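Local coordinates for protein UDP-L-Rhamnose Synthase (Acanthamoeba polyphaga mimivirus, PDB 7JID) that makes UDP-L-rhamnose, probably by NADPH-dependent reduction of a UDP-4-keto-6-deoxy sugar intermediate, on a Rossmann-type fold that binds NADP and the UDP-rhamnose product, at residues Phe216-Leu221 with Pro275-Gly280; Ile166-Asn171 with Ile194-Ile199; Leu93-Gln98 with His151-Asp156. All coordinates share one frame; numbering follows the deposited sequence. Where two conformers were deposited one is given.

Interaction 1. Residues Phe216-Leu221 with Pro275-Gly280; sequences FTNPGL and PDILTG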
# COMPACT_ATOMS: atom_id res chain seq x y z
N PHE A 216 -4.46 -20.95 5.65
CA PHE A 216 -4.62 -21.93 4.57
C PHE A 216 -3.32 -22.71 4.44
O PHE A 216 -2.79 -22.88 3.34
CB PHE A 216 -5.09 -21.25 3.30
CG PHE A 216 -5.89 -22.20 2.46
CD1 PHE A 216 -7.17 -22.54 2.84
CD2 PHE A 216 -5.39 -22.64 1.26
CE1 PHE A 216 -7.91 -23.39 2.02
CE2 PHE A 216 -6.12 -23.52 0.47
CZ PHE A 216 -7.40 -23.85 0.84
N THR A 217 -2.87 -23.22 5.57
CA THR A 217 -1.75 -24.17 5.69
C THR A 217 -2.27 -25.52 6.21
O THR A 217 -3.32 -25.56 6.89
CB THR A 217 -0.67 -23.60 6.60
OG1 THR A 217 -1.34 -23.20 7.80
CG2 THR A 217 0.07 -22.42 5.98
N ASN A 218 -1.55 -26.60 5.96
CA ASN A 218 -1.86 -27.91 6.57
C ASN A 218 -1.71 -27.75 8.08
O ASN A 218 -0.86 -26.97 8.54
CB ASN A 218 -0.94 -29.03 6.10
CG ASN A 218 -1.08 -29.44 4.64
OD1 ASN A 218 -0.73 -28.69 3.73
ND2 ASN A 218 -1.61 -30.64 4.44
N PRO A 219 -2.58 -28.40 8.86
CA PRO A 219 -2.45 -28.29 10.31
C PRO A 219 -1.04 -28.65 10.81
O PRO A 219 -0.44 -29.62 10.30
CB PRO A 219 -3.52 -29.22 10.84
CG PRO A 219 -4.58 -29.13 9.78
CD PRO A 219 -3.82 -29.08 8.44
N GLY A 220 -0.56 -27.89 11.80
CA GLY A 220 0.69 -28.21 12.49
C GLY A 220 1.93 -27.63 11.83
O GLY A 220 1.86 -26.79 10.91
N LEU A 221 3.07 -27.98 12.42
CA LEU A 221 4.40 -27.44 12.08
C LEU A 221 5.32 -28.51 11.56
O LEU A 221 5.28 -29.65 12.07
CB LEU A 221 4.98 -26.84 13.36
CG LEU A 221 4.30 -25.60 13.91
CD1 LEU A 221 4.91 -25.25 15.27
CD2 LEU A 221 4.38 -24.44 12.92
N PRO A 275 -4.78 -33.24 5.81
CA PRO A 275 -3.78 -33.96 6.60
C PRO A 275 -2.90 -32.99 7.41
O PRO A 275 -2.57 -31.91 6.90
CB PRO A 275 -2.91 -34.67 5.57
CG PRO A 275 -3.83 -34.82 4.37
CD PRO A 275 -4.65 -33.56 4.37
N ASP A 276 -2.51 -33.38 8.63
CA ASP A 276 -1.43 -32.62 9.32
C ASP A 276 -0.23 -32.58 8.38
O ASP A 276 -0.05 -33.44 7.48
CB ASP A 276 -1.08 -33.23 10.67
CG ASP A 276 -0.30 -34.50 10.49
OD1 ASP A 276 0.92 -34.39 10.30
OD2 ASP A 276 -0.90 -35.63 10.56
N ILE A 277 0.57 -31.52 8.51
CA ILE A 277 1.68 -31.23 7.58
C ILE A 277 2.69 -32.41 7.52
O ILE A 277 3.26 -32.68 6.45
CB ILE A 277 2.36 -29.90 7.96
CG1 ILE A 277 3.44 -29.51 6.97
CG2 ILE A 277 2.92 -29.91 9.38
CD1 ILE A 277 2.94 -29.35 5.56
N LEU A 278 2.96 -33.11 8.62
CA LEU A 278 3.99 -34.19 8.58
C LEU A 278 3.44 -35.44 7.84
O LEU A 278 4.14 -35.97 6.92
CB LEU A 278 4.49 -34.51 9.99
CG LEU A 278 5.68 -35.46 9.96
CD1 LEU A 278 6.87 -34.80 9.29
CD2 LEU A 278 6.09 -35.89 11.36
N THR A 279 2.21 -35.84 8.11
CA THR A 279 1.50 -36.88 7.31
C THR A 279 1.51 -36.45 5.85
O THR A 279 1.90 -37.28 4.99
CB THR A 279 0.09 -37.14 7.82
OG1 THR A 279 0.11 -37.51 9.20
CG2 THR A 279 -0.60 -38.21 7.01
N GLY A 280 1.18 -35.19 5.57
CA GLY A 280 1.11 -34.71 4.18
C GLY A 280 2.47 -34.70 3.53
O GLY A 280 2.57 -35.11 2.36

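Interaction 2. Residues Ile166-Asn171 with Ile194-Ile199; sequences ITIEQN and ILDQMI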
# COMPACT_ATOMS: atom_id res chain seq x y z
N ILE A 166 4.23 -26.08 -1.32
CA ILE A 166 4.92 -27.33 -1.73
C ILE A 166 4.08 -28.05 -2.79
O ILE A 166 2.87 -28.06 -2.65
CB ILE A 166 5.13 -28.23 -0.52
CG1 ILE A 166 6.13 -27.64 0.49
CG2 ILE A 166 5.55 -29.64 -0.92
CD1 ILE A 166 5.98 -28.21 1.86
N THR A 167 4.72 -28.53 -3.84
CA THR A 167 4.09 -29.48 -4.78
C THR A 167 4.90 -30.77 -4.84
O THR A 167 6.13 -30.71 -4.58
CB THR A 167 3.93 -28.85 -6.17
OG1 THR A 167 5.22 -28.39 -6.60
CG2 THR A 167 2.90 -27.74 -6.17
N ILE A 168 4.24 -31.87 -5.17
CA ILE A 168 4.88 -33.18 -5.43
C ILE A 168 5.82 -32.99 -6.62
O ILE A 168 7.00 -33.34 -6.52
CB ILE A 168 3.83 -34.26 -5.70
CG1 ILE A 168 2.91 -34.49 -4.50
CG2 ILE A 168 4.51 -35.53 -6.20
CD1 ILE A 168 1.56 -35.11 -4.85
N GLU A 169 5.33 -32.36 -7.68
CA GLU A 169 6.19 -32.06 -8.86
C GLU A 169 7.25 -31.04 -8.43
O GLU A 169 6.88 -30.03 -7.87
CB GLU A 169 5.34 -31.51 -10.00
CG GLU A 169 6.09 -31.50 -11.32
CD GLU A 169 5.35 -30.89 -12.51
OE1 GLU A 169 4.13 -30.69 -12.41
OE2 GLU A 169 6.00 -30.63 -13.51
N GLN A 170 8.52 -31.25 -8.79
CA GLN A 170 9.61 -30.29 -8.50
C GLN A 170 9.38 -29.03 -9.35
O GLN A 170 8.92 -29.15 -10.51
CB GLN A 170 10.95 -30.96 -8.77
CG GLN A 170 11.30 -31.98 -7.71
CD GLN A 170 11.86 -31.24 -6.51
OE1 GLN A 170 11.12 -30.67 -5.72
NE2 GLN A 170 13.17 -31.15 -6.45
N ASN A 171 9.65 -27.85 -8.79
CA ASN A 171 9.47 -26.56 -9.50
C ASN A 171 10.34 -25.53 -8.80
O ASN A 171 10.47 -25.62 -7.58
CB ASN A 171 7.99 -26.12 -9.53
CG ASN A 171 7.73 -24.89 -10.38
OD1 ASN A 171 7.94 -23.76 -9.93
ND2 ASN A 171 7.24 -25.10 -11.59
N ILE A 194 0.60 -27.63 1.41
CA ILE A 194 0.79 -28.63 0.34
C ILE A 194 -0.27 -28.38 -0.74
O ILE A 194 -1.45 -28.62 -0.47
CB ILE A 194 0.78 -30.07 0.85
CG1 ILE A 194 1.90 -30.27 1.90
CG2 ILE A 194 0.94 -30.99 -0.35
CD1 ILE A 194 1.84 -31.57 2.57
N LEU A 195 0.13 -27.81 -1.87
CA LEU A 195 -0.85 -27.32 -2.87
C LEU A 195 -1.59 -28.51 -3.47
O LEU A 195 -2.77 -28.35 -3.75
CB LEU A 195 -0.13 -26.50 -3.95
CG LEU A 195 0.33 -25.12 -3.52
CD1 LEU A 195 1.10 -24.45 -4.64
CD2 LEU A 195 -0.83 -24.24 -3.08
N ASP A 196 -0.95 -29.67 -3.64
CA ASP A 196 -1.66 -30.84 -4.21
C ASP A 196 -2.89 -31.18 -3.34
O ASP A 196 -3.92 -31.53 -3.87
CB ASP A 196 -0.73 -32.03 -4.38
CG ASP A 196 0.48 -31.69 -5.20
OD1 ASP A 196 0.46 -31.97 -6.42
OD2 ASP A 196 1.46 -31.17 -4.63
N GLN A 197 -2.77 -31.04 -2.03
CA GLN A 197 -3.83 -31.35 -1.06
C GLN A 197 -4.82 -30.20 -0.92
O GLN A 197 -6.03 -30.47 -0.69
CB GLN A 197 -3.17 -31.74 0.27
CG GLN A 197 -2.47 -33.07 0.16
CD GLN A 197 -1.54 -33.35 1.31
OE1 GLN A 197 -1.65 -32.71 2.36
NE2 GLN A 197 -0.64 -34.31 1.11
N MET A 198 -4.37 -28.96 -1.01
CA MET A 198 -5.22 -27.85 -0.55
C MET A 198 -5.81 -27.07 -1.74
O MET A 198 -6.76 -26.35 -1.51
CB MET A 198 -4.45 -26.98 0.45
CG MET A 198 -4.00 -27.80 1.64
SD MET A 198 -3.45 -26.82 3.07
CE MET A 198 -5.03 -26.16 3.59
N ILE A 199 -5.31 -27.27 -2.96
CA ILE A 199 -5.94 -26.58 -4.13
C ILE A 199 -7.39 -27.06 -4.25
O ILE A 199 -8.28 -26.22 -4.36
CB ILE A 199 -5.10 -26.72 -5.41
CG1 ILE A 199 -3.96 -25.70 -5.40
CG2 ILE A 199 -5.99 -26.51 -6.64
CD1 ILE A 199 -2.99 -25.86 -6.52
O HOH W 1 2.56 -31.70 -8.17

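Interaction 3. Residues Leu93-Gln98 with His151-Asp156; sequences LAFICQ and HFFDND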
# COMPACT_ATOMS: atom_id res chain seq x y z
N LEU A 93 -9.17 -5.63 -7.87
CA LEU A 93 -10.02 -6.83 -8.02
C LEU A 93 -11.08 -6.88 -6.93
O LEU A 93 -12.28 -7.13 -7.27
CB LEU A 93 -9.14 -8.08 -8.02
CG LEU A 93 -8.10 -8.21 -9.12
CD1 LEU A 93 -7.44 -9.55 -8.98
CD2 LEU A 93 -8.72 -8.12 -10.51
N ALA A 94 -10.74 -6.60 -5.67
CA ALA A 94 -11.73 -6.57 -4.57
C ALA A 94 -12.82 -5.54 -4.87
O ALA A 94 -14.04 -5.89 -4.83
CB ALA A 94 -11.11 -6.30 -3.24
N PHE A 95 -12.44 -4.32 -5.20
CA PHE A 95 -13.43 -3.23 -5.38
C PHE A 95 -14.36 -3.61 -6.53
O PHE A 95 -15.58 -3.41 -6.42
CB PHE A 95 -12.79 -1.89 -5.71
CG PHE A 95 -12.29 -1.15 -4.49
CD1 PHE A 95 -13.16 -0.70 -3.53
CD2 PHE A 95 -10.94 -0.93 -4.30
CE1 PHE A 95 -12.72 -0.06 -2.38
CE2 PHE A 95 -10.50 -0.25 -3.18
CZ PHE A 95 -11.37 0.16 -2.21
N ILE A 96 -13.79 -4.05 -7.63
CA ILE A 96 -14.59 -4.28 -8.88
C ILE A 96 -15.40 -5.55 -8.74
O ILE A 96 -16.62 -5.54 -9.08
CB ILE A 96 -13.67 -4.28 -10.11
CG1 ILE A 96 -13.03 -2.90 -10.34
CG2 ILE A 96 -14.45 -4.71 -11.33
CD1 ILE A 96 -11.89 -2.95 -11.34
N CYS A 97 -14.85 -6.64 -8.19
CA CYS A 97 -15.67 -7.87 -7.97
C CYS A 97 -16.84 -7.55 -7.04
O CYS A 97 -17.96 -7.99 -7.37
CB CYS A 97 -14.83 -9.03 -7.48
SG CYS A 97 -13.76 -9.61 -8.78
N GLN A 98 -16.62 -6.76 -5.98
CA GLN A 98 -17.67 -6.38 -5.02
C GLN A 98 -18.76 -5.62 -5.76
O GLN A 98 -19.97 -5.92 -5.55
CB GLN A 98 -17.07 -5.55 -3.91
CG GLN A 98 -18.11 -5.14 -2.88
CD GLN A 98 -17.50 -4.29 -1.80
OE1 GLN A 98 -17.01 -3.17 -2.02
NE2 GLN A 98 -17.62 -4.79 -0.59
N HIS A 151 -9.83 -7.49 4.91
CA HIS A 151 -10.82 -7.67 6.00
C HIS A 151 -11.96 -6.67 5.79
O HIS A 151 -13.04 -6.91 6.34
CB HIS A 151 -10.14 -7.54 7.36
CG HIS A 151 -9.38 -8.77 7.76
ND1 HIS A 151 -8.13 -9.13 7.21
CD2 HIS A 151 -9.64 -9.71 8.72
CE1 HIS A 151 -7.72 -10.25 7.77
NE2 HIS A 151 -8.58 -10.57 8.77
N PHE A 152 -11.75 -5.57 5.06
CA PHE A 152 -12.84 -4.63 4.68
C PHE A 152 -13.77 -5.24 3.62
O PHE A 152 -14.82 -4.60 3.35
CB PHE A 152 -12.27 -3.31 4.18
CG PHE A 152 -11.67 -2.50 5.28
CD1 PHE A 152 -12.47 -1.83 6.18
CD2 PHE A 152 -10.30 -2.36 5.40
CE1 PHE A 152 -11.90 -1.08 7.20
CE2 PHE A 152 -9.74 -1.60 6.41
CZ PHE A 152 -10.55 -0.99 7.34
N PHE A 153 -13.45 -6.41 3.07
CA PHE A 153 -14.24 -7.12 2.05
C PHE A 153 -14.65 -8.52 2.57
O PHE A 153 -14.76 -9.43 1.79
CB PHE A 153 -13.44 -7.25 0.75
CG PHE A 153 -13.08 -5.94 0.11
CD1 PHE A 153 -13.87 -5.39 -0.88
CD2 PHE A 153 -11.93 -5.26 0.49
CE1 PHE A 153 -13.53 -4.18 -1.46
CE2 PHE A 153 -11.59 -4.06 -0.10
CZ PHE A 153 -12.38 -3.53 -1.09
N ASP A 154 -14.92 -8.63 3.86
CA ASP A 154 -15.11 -9.94 4.52
C ASP A 154 -16.31 -10.70 3.95
O ASP A 154 -16.31 -11.93 4.04
CB ASP A 154 -15.24 -9.74 6.03
CG ASP A 154 -15.05 -11.03 6.80
OD1 ASP A 154 -13.95 -11.56 6.77
OD2 ASP A 154 -16.01 -11.45 7.48
N ASN A 155 -17.32 -10.03 3.39
CA ASN A 155 -18.52 -10.73 2.86
C ASN A 155 -18.44 -10.94 1.35
O ASN A 155 -19.34 -11.58 0.81
CB ASN A 155 -19.81 -9.99 3.22
CG ASN A 155 -19.97 -9.75 4.70
OD1 ASN A 155 -19.70 -10.63 5.52
ND2 ASN A 155 -20.38 -8.55 5.05
N ASP A 156 -17.37 -10.49 0.70
CA ASP A 156 -17.26 -10.44 -0.77
C ASP A 156 -16.01 -11.14 -1.25
O ASP A 156 -15.98 -11.56 -2.43
CB ASP A 156 -17.20 -8.98 -1.21
CG ASP A 156 -18.56 -8.34 -1.04
OD1 ASP A 156 -19.46 -8.77 -1.80
OD2 ASP A 156 -18.72 -7.54 -0.07
O HOH W 2 -16.32 -3.12 1.46
O HOH W 3 -21.26 -7.15 -3.50

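Interaction 1. Residues Phe216-Leu221 with Pro275-Gly280
The carboxamide of Asn218 has Ile277 CD1 over one face, 4.1 Å from Asn218 CG, and Pro275 O at its edge, beyond ND2. ND2 gives a hydrogen bond of 2.9 Å to Pro275 O; the acceptor lies only 6° out of the amide plane, while the donor is tilted 24° from the carbonyl plane. Both polar atoms of the amide are engaged further, OD1 accepting from Ile194 N and ND2 also donating to Gln197 OE1, so three bonds fix its rotation. The Pro219 ring touches the same carbonyl, its CD 3.5 Å from Pro275 O.

A backbone bond completes the pairing: Ile277 N donates to Pro219 O over 2.8 Å, with Asp276 CA-H beside it as a weaker contact to that oxygen. With CG1 anti to its backbone N (chi1 -176°), Ile277 lays CD1 against Asn218 CB, while its CG2 branch lies 3.5 Å from Gly220 C. On the helix side Asp276 is the N-cap: its OD1 accepts from Thr279 N at 2.9 Å, from above the carboxylate plane.

The contact thus joins the loop between strand 212-215 and helix 224-234 to the start of helix 277-287. Helix 195-207 packs beside it through Met198 on Asn218 and Gln197 on Pro275, and Gln268 of helix 265-270 touches Pro219.

Interaction 2. Residues Ile166-Asn171 with Ile194-Ile199
Asp196 reaches from the first turn of helix 195-207 to the loop 166-171. Its CB lies 3.9 Å from Ile168 CD1. With CG anti to the carbonyl carbon (chi1 -54°), the carboxylate is swung onto the loop, Asp196 CG standing 3.6 Å from Ile168 CD1. Beyond CG the two oxygens divide the work. OD2 accepts from Ile168 N at 2.9 Å, on the syn side but 32° out of the carboxylate plane, and also passes close to Thr167 CA. OD1 takes a hydrogen from a water that in turn accepts from Glu169 N, so the carboxylate takes up two successive backbone N-H groups of the loop, that of Ile168 directly and that of Glu169 through water.

The loop follows strand 157-162 of the Rossmann-type parallel sheet, and Ile166 forms a single beta bridge with Ile194, the N-cap residue of helix 195-207. Leu195 N donates to Ile166 O over 2.9 Å with an N-H...O angle of 161°. Leu195 CB then rests 4.0 Å from Thr167 CG2. Thr167 OG1 is turned the other way, donating to Glu169 O at 2.7 Å, in the carbonyl plane. Ile166 itself packs on Ile281 and Val284 of helix 277-287, and Trp14 of helix 14-25 touches Thr167.

Interaction 3. Residues Leu93-Gln98 with His151-Asp156
A T-shaped aromatic pair, Phe95 with Phe153, helps join helix 79-99 of the Rossmann-type domain to the turn that links helix 138-150 with strand 157-162. The edge of Phe153 points at the face of Phe95, with centroids 5.2 Å apart and planes at 81°; the nearest atoms are Phe153 CZ and Phe95 CE1 at 3.7 Å. One face of the Phe153 ring is covered by Ala94, whose CB sits 3.6 Å from the ring centroid and 7° off the normal, a well-centred CH-pi contact.

Next to the rings, Gln98 is extended as far as CD, with CG anti to the backbone N, which carries its amide over to Phe153 and Asp156. OE1 approaches Phe153 CE1 obliquely. NE2 donates to a water that bonds to Phe152 O and lies over the other Phe153 face, near the rim. Another water links Gln98 O with Asp156 OD1. From the dimer partner, Phe152 of the second subunit stacks with Phe95, and Phe95 of that subunit with Phe152.

The second bond of Gln98 NE2 runs directly to Asp156 OD2, 3.0 Å long and nearly straight at 175°, lying in the amide plane but meeting the oxygen from above the carboxylate plane.

How the interactions relate
Along the chain the three contacts come in series: interaction 3 closes first, then interaction 2, then interaction 1. Interactions 1 and 2, with centres about 12 Å apart, touch through the side chain of Asn218. Helix 195-207, which carries one side of interaction 2, packs on interaction 1, and helix 277-287, from interaction 1, packs on Ile166 and Ile194. Interaction 3 lies across the chain's centre from interaction 2, about 28 Å between centres, and about 29 Å from interaction 1. Strand 157-162 follows segment 151-156 and precedes segment 166-171. Interactions 1 and 2 therefore tie together loops and helices near the NADP and UDP-rhamnose sites, while interaction 3 joins helix 79-99 to the loop before strand 157-162, beside the second subunit.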